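PDB 3PJP: transcription elongation factor SPT6 from Candida glabrata, which acts in transcription elongation, probably as a histone H3-H4 chaperone, and binds the phosphorylated C-terminal repeat domain of RNA polymerase II through a tandem SH2 domain. Local coordinates for residues Y178-V181 / I182-C185; N96-R99 / L100-L104; A112-K115 / K116-V119; S138-Y141 / E142-G145. One frame throughout, in Å; residues are numbered along the deposited sequence. Where two conformers were deposited one is given.

Interaction 1: residues Y178-V181 / I182-C185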
loop_
_atom_site.group_PDB
_atom_site.type_symbol
_atom_site.label_atom_id
_atom_site.label_comp_id
_atom_site.label_asym_id
_atom_site.label_seq_id
_atom_site.Cartn_x
_atom_site.Cartn_y
_atom_site.Cartn_z
ATOM N N TYR A 178 11.066 0.530 -4.058
ATOM C CA TYR A 178 11.784 -0.738 -4.182
ATOM C C TYR A 178 10.876 -1.826 -4.748
ATOM O O TYR A 178 9.814 -2.109 -4.200
ATOM C CB TYR A 178 12.393 -1.136 -2.813
ATOM C CG TYR A 178 13.416 -0.126 -2.328
ATOM C CD1 TYR A 178 14.743 -0.198 -2.737
ATOM C CD2 TYR A 178 13.044 0.928 -1.493
ATOM C CE1 TYR A 178 15.676 0.731 -2.317
ATOM C CE2 TYR A 178 13.983 1.877 -1.065
ATOM C CZ TYR A 178 15.298 1.768 -1.489
ATOM O OH TYR A 178 16.258 2.678 -1.088
ATOM N N PRO A 179 11.275 -2.429 -5.879
ATOM C CA PRO A 179 10.293 -3.276 -6.573
ATOM C C PRO A 179 10.027 -4.641 -5.939
ATOM O O PRO A 179 9.023 -5.275 -6.301
ATOM C CB PRO A 179 10.912 -3.466 -7.964
ATOM C CG PRO A 179 11.921 -2.353 -8.105
ATOM C CD PRO A 179 12.439 -2.108 -6.723
ATOM N N THR A 180 10.912 -5.101 -5.062
ATOM C CA THR A 180 10.742 -6.377 -4.366
ATOM C C THR A 180 11.048 -6.212 -2.874
ATOM O O THR A 180 11.681 -5.235 -2.467
ATOM C CB THR A 180 11.702 -7.443 -4.875
ATOM O OG1 THR A 180 13.042 -7.087 -4.502
ATOM C CG2 THR A 180 11.602 -7.582 -6.392
ATOM N N VAL A 181 10.632 -7.186 -2.071
ATOM C CA VAL A 181 10.875 -7.129 -0.627
ATOM C C VAL A 181 12.369 -7.255 -0.343
ATOM O O VAL A 181 12.888 -6.600 0.544
ATOM C CB VAL A 181 10.086 -8.205 0.153
ATOM C CG1 VAL A 181 10.593 -8.301 1.599
ATOM C CG2 VAL A 181 8.615 -7.880 0.135
ATOM N N ILE A 182 13.058 -8.085 -1.120
ATOM C CA ILE A 182 14.507 -8.207 -1.009
ATOM C C ILE A 182 15.221 -6.871 -1.244
ATOM O O ILE A 182 16.134 -6.512 -0.497
ATOM C CB ILE A 182 15.052 -9.283 -1.975
ATOM C CG1 ILE A 182 14.627 -10.673 -1.492
ATOM C CG2 ILE A 182 16.567 -9.195 -2.077
ATOM C CD1 ILE A 182 14.792 -11.765 -2.521
ATOM N N GLN A 183 14.819 -6.142 -2.281
ATOM C CA GLN A 183 15.444 -4.851 -2.576
ATOM C C GLN A 183 15.099 -3.837 -1.499
ATOM O O GLN A 183 15.916 -2.980 -1.158
ATOM C CB GLN A 183 15.000 -4.321 -3.940
ATOM C CG GLN A 183 15.735 -4.900 -5.151
ATOM C CD GLN A 183 15.065 -4.499 -6.462
ATOM O OE1 GLN A 183 13.875 -4.761 -6.661
ATOM N NE2 GLN A 183 15.814 -3.844 -7.351
ATOM N N LEU A 184 13.883 -3.936 -0.971
ATOM C CA LEU A 184 13.459 -3.063 0.123
ATOM C C LEU A 184 14.334 -3.240 1.362
ATOM O O LEU A 184 14.754 -2.250 1.986
ATOM C CB LEU A 184 12.010 -3.354 0.485
ATOM C CG LEU A 184 11.456 -2.698 1.758
ATOM C CD1 LEU A 184 11.388 -1.199 1.570
ATOM C CD2 LEU A 184 10.058 -3.260 1.989
ATOM N N CYS A 185 14.592 -4.492 1.746
ATOM C CA CYS A 185 15.421 -4.736 2.919
ATOM C C CYS A 185 16.853 -4.284 2.665
ATOM O O CYS A 185 17.468 -3.706 3.535
ATOM C CB CYS A 185 15.394 -6.198 3.372
ATOM S SG CYS A 185 13.751 -6.791 3.813
#
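Gln183 O and Leu184 CA, in the first turn of helix 181-191, lie obliquely to the Tyr178 ring. Tyr178 CD1 is 3.4 Å from Gln183 O, and Leu184 CA sits near the ring root. The Tyr178 side chain crosses that of Leu184 at about a right angle, with Tyr178 CB packed 4.0 Å from Leu184 CB. The hydroxyl at the far end of the ring is held by Asn175. The other flat group, the Gln183 amide, turns its OE1 back against the chain ahead of the helix: Gln183 OE1 is 3.0 Å from Pro179 CD and 3.3 Å from Thr180 OG1.

Thr180 joins strand to helix. With chi1 at 68°, OG1 stands between its own backbone N and carbonyl carbon, facing the start of the helix, where it accepts a hydrogen bond of 3.0 Å from Gln183 N. The bond is fairly straight, 162° at the hydrogen, and satisfies an amide that has no helical carbonyl before it. One residue on, Leu184 N reaches Thr180 O at 3.0 Å, and Cys185 N likewise bonds to Val181 O, so regular helix begins at once. Val181 and Leu184 are buried; both touch Phe171 of strand 171-173, and Val181 also packs on Leu104 of helix 86-105.

A threonine hydroxyl bonded to the amide three residues later is the classic N-cap. Here it starts the C-terminal helix of the second SH2 domain, directly after the edge strand 176-178.

Interaction 2: residues N96-R99 / L100-L104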
loop_
_atom_site.group_PDB
_atom_site.type_symbol
_atom_site.label_atom_id
_atom_site.label_comp_id
_atom_site.label_asym_id
_atom_site.label_seq_id
_atom_site.Cartn_x
_atom_site.Cartn_y
_atom_site.Cartn_z
ATOM N N ASN A 96 -1.242 -5.787 -9.385
ATOM C CA ASN A 96 0.134 -5.587 -8.956
ATOM C C ASN A 96 0.235 -5.222 -7.495
ATOM O O ASN A 96 1.026 -5.796 -6.754
ATOM C CB ASN A 96 0.804 -4.500 -9.785
ATOM C CG ASN A 96 1.720 -5.071 -10.813
ATOM O OD1 ASN A 96 2.459 -6.015 -10.534
ATOM N ND2 ASN A 96 1.678 -4.519 -12.026
ATOM N N LYS A 97 -0.542 -4.224 -7.107
ATOM C CA LYS A 97 -0.615 -3.817 -5.718
ATOM C C LYS A 97 -0.991 -4.989 -4.807
ATOM O O LYS A 97 -0.434 -5.142 -3.715
ATOM C CB LYS A 97 -1.601 -2.667 -5.579
ATOM C CG LYS A 97 -1.151 -1.588 -4.655
ATOM C CD LYS A 97 -2.049 -0.373 -4.734
ATOM C CE LYS A 97 -1.457 0.750 -3.900
ATOM N NZ LYS A 97 -2.221 2.010 -4.060
ATOM N N ILE A 98 -1.958 -5.800 -5.231
ATOM C CA ILE A 98 -2.325 -6.980 -4.454
ATOM C C ILE A 98 -1.190 -7.983 -4.359
ATOM O O ILE A 98 -0.918 -8.534 -3.295
ATOM C CB ILE A 98 -3.577 -7.661 -5.036
ATOM C CG1 ILE A 98 -4.776 -6.725 -4.913
ATOM C CG2 ILE A 98 -3.857 -9.001 -4.323
ATOM C CD1 ILE A 98 -5.960 -7.168 -5.771
ATOM N N ARG A 99 -0.514 -8.226 -5.480
ATOM C CA ARG A 99 0.667 -9.081 -5.515
ATOM C C ARG A 99 1.697 -8.634 -4.480
ATOM O O ARG A 99 2.231 -9.431 -3.709
ATOM C CB ARG A 99 1.270 -9.017 -6.925
ATOM C CG ARG A 99 2.633 -9.656 -7.098
ATOM C CD ARG A 99 3.096 -9.512 -8.548
ATOM N NE ARG A 99 3.424 -8.126 -8.876
ATOM C CZ ARG A 99 4.583 -7.559 -8.568
ATOM N NH1 ARG A 99 5.500 -8.265 -7.921
ATOM N NH2 ARG A 99 4.817 -6.292 -8.894
ATOM N N LEU A 100 1.982 -7.338 -4.492
ATOM C CA LEU A 100 3.021 -6.780 -3.629
ATOM C C LEU A 100 2.600 -6.832 -2.157
ATOM O O LEU A 100 3.427 -7.096 -1.282
ATOM C CB LEU A 100 3.393 -5.363 -4.079
ATOM C CG LEU A 100 4.152 -5.310 -5.425
ATOM C CD1 LEU A 100 4.072 -3.917 -6.055
ATOM C CD2 LEU A 100 5.618 -5.745 -5.270
ATOM N N LEU A 101 1.315 -6.604 -1.888
ATOM C CA LEU A 101 0.820 -6.680 -0.515
ATOM C C LEU A 101 1.063 -8.088 0.008
ATOM O O LEU A 101 1.549 -8.281 1.123
ATOM C CB LEU A 101 -0.678 -6.362 -0.459
ATOM C CG LEU A 101 -1.387 -6.589 0.881
ATOM C CD1 LEU A 101 -0.673 -5.799 1.979
ATOM C CD2 LEU A 101 -2.869 -6.209 0.774
ATOM N N ASN A 102 0.725 -9.082 -0.807
ATOM C CA ASN A 102 0.937 -10.459 -0.383
ATOM C C ASN A 102 2.416 -10.806 -0.248
ATOM O O ASN A 102 2.793 -11.560 0.651
ATOM C CB ASN A 102 0.220 -11.441 -1.313
ATOM C CG ASN A 102 -1.283 -11.503 -1.044
ATOM O OD1 ASN A 102 -1.714 -11.569 0.103
ATOM N ND2 ASN A 102 -2.077 -11.462 -2.102
ATOM N N GLU A 103 3.253 -10.253 -1.124
ATOM C CA GLU A 103 4.705 -10.462 -1.022
ATOM C C GLU A 103 5.220 -10.001 0.341
ATOM O O GLU A 103 5.972 -10.718 1.009
ATOM C CB GLU A 103 5.458 -9.738 -2.146
ATOM C CG GLU A 103 6.928 -10.124 -2.258
ATOM C CD GLU A 103 7.644 -9.395 -3.378
ATOM O OE1 GLU A 103 7.004 -9.129 -4.423
ATOM O OE2 GLU A 103 8.849 -9.097 -3.215
ATOM N N LEU A 104 4.815 -8.808 0.754
ATOM C CA LEU A 104 5.264 -8.300 2.054
ATOM C C LEU A 104 4.684 -9.058 3.257
ATOM O O LEU A 104 5.432 -9.430 4.162
ATOM C CB LEU A 104 5.087 -6.774 2.172
ATOM C CG LEU A 104 5.721 -6.090 3.404
ATOM C CD1 LEU A 104 7.163 -6.523 3.592
ATOM C CD2 LEU A 104 5.640 -4.572 3.291
HETATM O O HOH W 1 8.180 -7.972 -6.558
HETATM O O HOH W 2 5.849 -10.477 -6.235
#
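Arg99 leaves the helix with CG anti to the backbone N (chi1 170°), stays extended through chi2, and then bends at chi3 (70°). The bend lays its guanidinium, in the conformer described, over the side chain of Leu100, whose CG covers one face toward the rim; Leu100 CG is 3.7 Å from Arg99 NH2. The same bend brings NE and NH2 side-on to the amide of Asn96, one turn earlier. Both nitrogens bond to the single oxygen OD1: Arg99 NE at 2.9 Å from Asn96 OD1, in the carbonyl plane, and NH2 from above that plane. Asn96 OD1 itself lies close to the guanidinium plane. Asn96 ND2 in turn bonds to Glu92 O, so the amide is fixed at both ends.

In the other direction, Arg99 runs alongside Glu103, pointing the same way. Arg99 NH1 and Glu103 OE1 are 3.9 Å apart, a long salt bridge, and the guanidinium and carboxylate planes are turned 45° from each other. Two waters fill the link, each accepting from Arg99 NH1 and donating to Glu103 OE1. Glu103 OE2 accepts from the backbone N of Val181 at the start of helix 181-191, so the carboxylate has partners at both oxygens.

Beneath this polar row the backbone repeats i to i+4 bonds, such as Asn102 N to Ile98 O at 3.0 Å, and Leu101 turns inward to Trp49, Leu166 and Phe147. The result is typical of an amphipathic helix with a polar i, i+3, i+7 row outside; this one, 86-105, is the closing helix of the first SH2 domain and packs between the two sheets.

Interaction 3: residues A112-K115 / K116-V119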
loop_
_atom_site.group_PDB
_atom_site.type_symbol
_atom_site.label_atom_id
_atom_site.label_comp_id
_atom_site.label_asym_id
_atom_site.label_seq_id
_atom_site.Cartn_x
_atom_site.Cartn_y
_atom_site.Cartn_z
ATOM N N ALA A 112 2.171 -9.752 12.297
ATOM C CA ALA A 112 0.788 -9.383 12.450
ATOM C C ALA A 112 0.769 -8.729 13.816
ATOM O O ALA A 112 1.611 -9.024 14.666
ATOM C CB ALA A 112 -0.112 -10.612 12.411
ATOM N N GLY A 113 -0.165 -7.825 14.031
ATOM C CA GLY A 113 -0.204 -7.151 15.309
ATOM C C GLY A 113 0.079 -5.677 15.154
ATOM O O GLY A 113 0.541 -5.216 14.107
ATOM N N THR A 114 -0.202 -4.937 16.216
ATOM C CA THR A 114 -0.213 -3.487 16.171
ATOM C C THR A 114 1.171 -2.910 16.353
ATOM O O THR A 114 2.111 -3.620 16.703
ATOM C CB THR A 114 -1.049 -2.937 17.316
ATOM O OG1 THR A 114 -0.434 -3.317 18.553
ATOM C CG2 THR A 114 -2.468 -3.501 17.262
ATOM N N LYS A 115 1.288 -1.606 16.141
ATOM C CA LYS A 115 2.567 -0.933 16.333
ATOM C C LYS A 115 3.104 -1.209 17.728
ATOM O O LYS A 115 4.267 -1.576 17.899
ATOM C CB LYS A 115 2.439 0.578 16.110
ATOM C CG LYS A 115 3.774 1.307 16.264
ATOM C CD LYS A 115 3.779 2.665 15.566
ATOM C CE LYS A 115 2.756 3.607 16.154
ATOM N NZ LYS A 115 2.847 4.955 15.532
ATOM N N LYS A 116 2.249 -1.036 18.733
ATOM C CA LYS A 116 2.668 -1.242 20.112
ATOM C C LYS A 116 3.155 -2.664 20.352
ATOM O O LYS A 116 4.137 -2.879 21.059
ATOM C CB LYS A 116 1.529 -0.914 21.083
ATOM C CG LYS A 116 1.273 0.570 21.275
ATOM C CD LYS A 116 0.198 0.801 22.336
ATOM C CE LYS A 116 -0.083 2.290 22.520
ATOM N NZ LYS A 116 -1.215 2.546 23.462
ATOM N N GLU A 117 2.459 -3.634 19.771
ATOM C CA GLU A 117 2.835 -5.032 19.935
ATOM C C GLU A 117 4.207 -5.313 19.318
ATOM O O GLU A 117 5.033 -6.012 19.907
ATOM C CB GLU A 117 1.757 -5.952 19.347
ATOM C CG GLU A 117 0.474 -5.940 20.178
ATOM C CD GLU A 117 -0.622 -6.835 19.636
ATOM O OE1 GLU A 117 -0.691 -7.020 18.409
ATOM O OE2 GLU A 117 -1.431 -7.349 20.446
ATOM N N VAL A 118 4.462 -4.743 18.147
ATOM C CA VAL A 118 5.722 -5.011 17.470
ATOM C C VAL A 118 6.874 -4.276 18.153
ATOM O O VAL A 118 7.977 -4.815 18.273
ATOM C CB VAL A 118 5.645 -4.687 15.950
ATOM C CG1 VAL A 118 7.038 -4.809 15.301
ATOM C CG2 VAL A 118 4.649 -5.601 15.274
ATOM N N VAL A 119 6.611 -3.065 18.645
ATOM C CA VAL A 119 7.606 -2.346 19.434
ATOM C C VAL A 119 7.994 -3.146 20.670
ATOM O O VAL A 119 9.173 -3.260 20.985
ATOM C CB VAL A 119 7.111 -0.952 19.859
ATOM C CG1 VAL A 119 7.980 -0.397 20.987
ATOM C CG2 VAL A 119 7.099 -0.007 18.663
#
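A capping box closes the N-terminal end of helix 115-128, with Thr114 as the N-cap and Glu117 as its reciprocal partner. Thr114 OG1 accepts from Glu117 N at 3.2 Å, with 159° at the hydrogen. In return Glu117 OE1 takes the backbone N-H of Thr114, the oxygen lying 3.1 Å from Thr114 N. That donor meets the carboxylate on its anti side, 31° out of its plane.

Torsions set up the exchange. The Thr114 hydroxyl is tucked between its backbone N and carbonyl carbon (chi1 63°). The Glu117 chain starts beside its own backbone N and then runs straight, which carries OE1 back along the chain to Gly113; Glu117 OE1 passes 3.1 Å from Gly113 CA.

This is the first helix of the second SH2 domain, entered from the short edge strand 110-111 and laid against the central strands. Val118 faces Tyr136 and Ser138 of strand 134-139 and Ile150 of strand 146-152, whereas Thr114 and Glu117 stay on the exposed side. Once past the cap the helix is regular: Val118 N reaches Thr114 O at 3.0 Å and Val119 N reaches Lys115 O at 2.9 Å, both nearly along the C=O axis. Lys115, bent at chi3, points away from the capping box, its side chain touching Tyr148 and Ile161.

Interaction 4: residues S138-Y141 / E142-G145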
loop_
_atom_site.group_PDB
_atom_site.type_symbol
_atom_site.label_atom_id
_atom_site.label_comp_id
_atom_site.label_asym_id
_atom_site.label_seq_id
_atom_site.Cartn_x
_atom_site.Cartn_y
_atom_site.Cartn_z
ATOM N N SER A 138 5.187 -4.293 9.767
ATOM C CA SER A 138 3.816 -4.551 10.197
ATOM C C SER A 138 2.842 -3.595 9.504
ATOM O O SER A 138 3.241 -2.589 8.923
ATOM C CB SER A 138 3.708 -4.444 11.725
ATOM O OG SER A 138 4.040 -3.141 12.154
ATOM N N LEU A 139 1.551 -3.922 9.534
ATOM C CA LEU A 139 0.571 -3.102 8.853
ATOM C C LEU A 139 0.220 -1.842 9.625
ATOM O O LEU A 139 0.039 -1.872 10.840
ATOM C CB LEU A 139 -0.694 -3.911 8.581
ATOM C CG LEU A 139 -0.663 -4.735 7.296
ATOM C CD1 LEU A 139 -1.804 -5.754 7.287
ATOM C CD2 LEU A 139 -0.753 -3.818 6.087
ATOM N N ASN A 140 0.141 -0.728 8.907
ATOM C CA ASN A 140 -0.351 0.521 9.475
ATOM C C ASN A 140 -1.865 0.529 9.334
ATOM O O ASN A 140 -2.402 0.788 8.261
ATOM C CB ASN A 140 0.269 1.719 8.744
ATOM C CG ASN A 140 -0.042 3.058 9.420
ATOM O OD1 ASN A 140 -1.119 3.248 10.006
ATOM N ND2 ASN A 140 0.901 3.991 9.341
ATOM N N TYR A 141 -2.556 0.251 10.432
ATOM C CA TYR A 141 -3.994 0.054 10.349
ATOM C C TYR A 141 -4.774 1.357 10.256
ATOM O O TYR A 141 -5.943 1.361 9.875
ATOM C CB TYR A 141 -4.492 -0.807 11.513
ATOM C CG TYR A 141 -3.993 -2.236 11.459
ATOM C CD1 TYR A 141 -2.875 -2.629 12.180
ATOM C CD2 TYR A 141 -4.630 -3.186 10.672
ATOM C CE1 TYR A 141 -2.409 -3.931 12.127
ATOM C CE2 TYR A 141 -4.173 -4.490 10.609
ATOM C CZ TYR A 141 -3.062 -4.858 11.338
ATOM O OH TYR A 141 -2.597 -6.157 11.282
ATOM N N GLU A 142 -4.140 2.469 10.595
ATOM C CA GLU A 142 -4.831 3.752 10.549
ATOM C C GLU A 142 -4.608 4.501 9.242
ATOM O O GLU A 142 -5.303 5.472 8.947
ATOM C CB GLU A 142 -4.434 4.619 11.747
ATOM C CG GLU A 142 -4.952 4.084 13.086
ATOM C CD GLU A 142 -4.167 2.880 13.575
ATOM O OE1 GLU A 142 -4.744 2.026 14.284
ATOM O OE2 GLU A 142 -2.963 2.798 13.251
ATOM N N ASN A 143 -3.636 4.051 8.459
ATOM C CA ASN A 143 -3.355 4.673 7.179
ATOM C C ASN A 143 -3.227 3.569 6.150
ATOM O O ASN A 143 -2.120 3.129 5.852
ATOM C CB ASN A 143 -2.064 5.484 7.250
ATOM C CG ASN A 143 -2.102 6.523 8.347
ATOM O OD1 ASN A 143 -2.396 7.690 8.102
ATOM N ND2 ASN A 143 -1.846 6.091 9.570
ATOM N N PRO A 144 -4.368 3.088 5.632
ATOM C CA PRO A 144 -4.366 1.899 4.778
ATOM C C PRO A 144 -3.423 2.003 3.591
ATOM O O PRO A 144 -3.430 2.983 2.844
ATOM C CB PRO A 144 -5.815 1.823 4.279
ATOM C CG PRO A 144 -6.607 2.496 5.341
ATOM C CD PRO A 144 -5.729 3.614 5.838
ATOM N N GLY A 145 -2.610 0.974 3.432
ATOM C CA GLY A 145 -1.633 0.939 2.367
ATOM C C GLY A 145 -0.231 1.242 2.838
ATOM O O GLY A 145 0.703 1.103 2.069
HETATM O O HOH W 3 -2.010 -0.449 5.736
#
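Asn140 OD1 is the hub of the turn, and its one strong partner is Asn143 ND2. Asn143 ND2 lies 3.0 Å from Asn140 OD1, and the bond is almost perfectly straight, 179° at the hydrogen. The oxygen sits in the plane of the Asn143 amide, but from the acceptor's side the geometry is less tidy, since the donor is tilted from the Asn140 carbonyl plane. The two amides stand nearly upright to each other, 78° apart. Two backbone amides add weak bonds to the same oxygen, Glu142 N at 3.2 Å from Asn140 OD1 and Asn143 N at 3.1 Å, so a single acceptor gathers three N-H groups.

What places OD1 there is the side-chain torsion of Asn140, whose CG is anti to the backbone N (chi1 -172°), and the curl of the chain behind it. Asn143 N also makes a weak bond of 3.5 Å to Asn140 O, and the angles at Tyr141 and Glu142 match a type I beta turn. Farther out, a water donates to Asn140 O and accepts from Gly145 N, each at 2.8 Å, bridging the start of the loop to its far end. Leu139 CB covers one face of the Tyr141 ring. Backbone hydrogen bonds, Asn140 with Trp146 and Gly145 with Leu166, frame the loop.

The loop between strands 134-139 and 146-152 corresponds by topology to the BC loop, which in canonical SH2 domains contributes to the phosphotyrosine pocket. An asparagine accepting from the amide two residues on fits an Asx turn, here superposed on a type I turn in that loop.

In the fold
Three of the four contacts, interactions 1, 3 and 4, belong to the second SH2 domain, while interaction 2 lies on the helix of the first SH2 domain that packs against both sheets. Interactions 1 and 3 begin different helices with a threonine N-cap, but they do not touch, their nearest atoms being about 13 Å apart; interaction 1 is partly buried, interaction 3 a surface contact. Interaction 4, also at the surface, uses one amide oxygen rather than a hydroxyl and orders a loop between strands. Interaction 2 is partly buried and charged. Interactions 1 and 2 touch where the later helix starts, and interactions 3 and 4 touch through Gly113, Val118, Ser138 and Tyr141.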